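PDB 4XE7: uncharacterized protein from Bacillus thuringiensis serovar kurstaki, which is an actin-like ParM protein of the bacterial cytoskeleton, which probably polymerises into nucleotide-dependent filaments that segregate plasmid DNA. Local coordinates for residues L207-D212 / E222-E227. Sequence-based numbering, arbitrary orientation.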
loop_
_atom_site.group_PDB
_atom_site.type_symbol
_atom_site.label_atom_id
_atom_site.label_comp_id
_atom_site.label_asym_id
_atom_site.label_seq_id
_atom_site.Cartn_x
_atom_site.Cartn_y
_atom_site.Cartn_z
ATOM N N LEU A 207 -1.900 12.658 -8.726
ATOM C CA LEU A 207 -3.319 12.454 -9.009
ATOM C C LEU A 207 -4.095 11.999 -7.763
ATOM O O LEU A 207 -5.207 12.470 -7.521
ATOM C CB LEU A 207 -3.505 11.437 -10.137
ATOM C CG LEU A 207 -3.339 12.014 -11.535
ATOM C CD1 LEU A 207 -3.328 10.906 -12.586
ATOM C CD2 LEU A 207 -4.454 13.013 -11.793
ATOM N N ALA A 208 -3.498 11.105 -6.975
ATOM C CA ALA A 208 -4.191 10.522 -5.822
ATOM C C ALA A 208 -4.247 11.503 -4.661
ATOM O O ALA A 208 -5.045 11.338 -3.743
ATOM C CB ALA A 208 -3.529 9.236 -5.380
ATOM N N ILE A 209 -3.396 12.521 -4.702
ATOM C CA ILE A 209 -3.470 13.581 -3.708
ATOM C C ILE A 209 -4.545 14.582 -4.109
ATOM O O ILE A 209 -5.315 15.056 -3.265
ATOM C CB ILE A 209 -2.101 14.249 -3.535
ATOM C CG1 ILE A 209 -1.174 13.260 -2.816
ATOM C CG2 ILE A 209 -2.223 15.558 -2.763
ATOM C CD1 ILE A 209 0.293 13.500 -3.050
ATOM N N LEU A 210 -4.631 14.859 -5.405
ATOM C CA LEU A 210 -5.584 15.849 -5.912
ATOM C C LEU A 210 -7.011 15.328 -6.045
ATOM O O LEU A 210 -7.956 16.090 -5.879
ATOM C CB LEU A 210 -5.136 16.368 -7.276
ATOM C CG LEU A 210 -3.870 17.217 -7.374
ATOM C CD1 LEU A 210 -3.552 17.402 -8.844
ATOM C CD2 LEU A 210 -4.074 18.557 -6.702
ATOM N N PHE A 211 -7.173 14.046 -6.378
ATOM C CA PHE A 211 -8.514 13.529 -6.671
ATOM C C PHE A 211 -8.862 12.271 -5.890
ATOM O O PHE A 211 -7.982 11.504 -5.480
ATOM C CB PHE A 211 -8.652 13.272 -8.177
ATOM C CG PHE A 211 -8.468 14.512 -9.013
ATOM C CD1 PHE A 211 -9.523 15.387 -9.220
ATOM C CD2 PHE A 211 -7.242 14.813 -9.575
ATOM C CE1 PHE A 211 -9.358 16.537 -9.984
ATOM C CE2 PHE A 211 -7.073 15.969 -10.343
ATOM C CZ PHE A 211 -8.131 16.827 -10.541
ATOM N N ASP A 212 -10.157 12.077 -5.670
ATOM C CA ASP A 212 -10.682 10.849 -5.070
ATOM C C ASP A 212 -11.860 10.392 -5.949
ATOM O O ASP A 212 -12.341 11.163 -6.785
ATOM C CB ASP A 212 -11.104 11.100 -3.611
ATOM C CG ASP A 212 -11.370 9.818 -2.823
ATOM O OD1 ASP A 212 -11.137 8.712 -3.345
ATOM O OD2 ASP A 212 -11.796 9.927 -1.645
ATOM N N GLU A 222 -9.765 18.603 -1.264
ATOM C CA GLU A 222 -9.318 19.918 -0.829
ATOM C C GLU A 222 -7.980 19.776 -0.124
ATOM O O GLU A 222 -7.802 18.883 0.702
ATOM C CB GLU A 222 -10.351 20.577 0.086
ATOM C CG GLU A 222 -10.710 21.986 -0.343
ATOM C CD GLU A 222 -11.352 22.023 -1.719
ATOM O OE1 GLU A 222 -12.575 21.787 -1.811
ATOM O OE2 GLU A 222 -10.628 22.268 -2.710
ATOM N N GLY A 223 -7.032 20.637 -0.474
ATOM C CA GLY A 223 -5.715 20.578 0.129
ATOM C C GLY A 223 -4.619 21.163 -0.735
ATOM O O GLY A 223 -3.817 21.968 -0.268
ATOM N N MET A 224 -4.577 20.762 -1.999
ATOM C CA MET A 224 -3.543 21.261 -2.892
ATOM C C MET A 224 -4.132 21.960 -4.104
ATOM O O MET A 224 -4.958 21.390 -4.825
ATOM C CB MET A 224 -2.631 20.120 -3.343
ATOM C CG MET A 224 -1.386 20.584 -4.082
ATOM S SD MET A 224 -0.214 19.242 -4.369
ATOM C CE MET A 224 -0.555 18.828 -6.079
ATOM N N ASP A 225 -3.695 23.196 -4.328
ATOM C CA ASP A 225 -4.126 23.963 -5.489
ATOM C C ASP A 225 -3.071 23.870 -6.584
ATOM O O ASP A 225 -2.094 24.624 -6.590
ATOM C CB ASP A 225 -4.393 25.418 -5.113
ATOM C CG ASP A 225 -5.560 25.567 -4.155
ATOM O OD1 ASP A 225 -5.494 26.445 -3.268
ATOM O OD2 ASP A 225 -6.540 24.799 -4.286
ATOM N N ALA A 226 -3.286 22.936 -7.507
ATOM C CA ALA A 226 -2.284 22.561 -8.494
ATOM C C ALA A 226 -2.285 23.464 -9.714
ATOM O O ALA A 226 -3.331 23.719 -10.311
ATOM C CB ALA A 226 -2.498 21.114 -8.930
ATOM N N GLU A 227 -1.102 23.949 -10.076
ATOM C CA GLU A 227 -0.903 24.598 -11.369
ATOM C C GLU A 227 -0.066 23.668 -12.233
ATOM O O GLU A 227 0.876 23.036 -11.749
ATOM C CB GLU A 227 -0.220 25.958 -11.225
ATOM C CG GLU A 227 -1.146 27.091 -10.792
ATOM C CD GLU A 227 -1.623 26.948 -9.359
ATOM O OE1 GLU A 227 -0.776 26.752 -8.460
ATOM O OE2 GLU A 227 -2.849 27.029 -9.133
#
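Leu210, the last helical residue of 205-210, lays its forked end against a patch made by Met224 CE and Ala226 CB of the loop 222-227. Its CD2 meets both, 3.6 Å from Met224 CE and 3.7 Å from Ala226 CB, and also rests, without a hydrogen bond, 3.5 Å from Met224 O. A branched leucine end suits this place: both methyls reach the alanine methyl while CD2 and CG meet Met224 CE. With CG set opposite the carbonyl carbon (chi1 -68°), the leucine tip comes nearer the loop than its first bond suggests. Met224 runs out extended from its backbone and then bends at the sulfur (chi3 100°), which brings CE back against Leu210. An unbranched, flexible thioether can also reach Ile209, whose CG2 lies 4.5 Å from Met224 SD, and Ile368 on strand 366-370. Ala226, short and exposed, closes the outer side with a single methyl. In sequence the segments are linked by the hairpin of strands 211-214 and 217-220, and a backbone hydrogen bond between Leu210 and Val221 joins the helix end to the chain leaving the hairpin. Ile209 and Ala208 also pack on Phe402 of helix 402-418. No hydrogen bond crosses the mainly apolar side-chain contact, which therefore depends on packing and buried hydrocarbon more than on directional bonds.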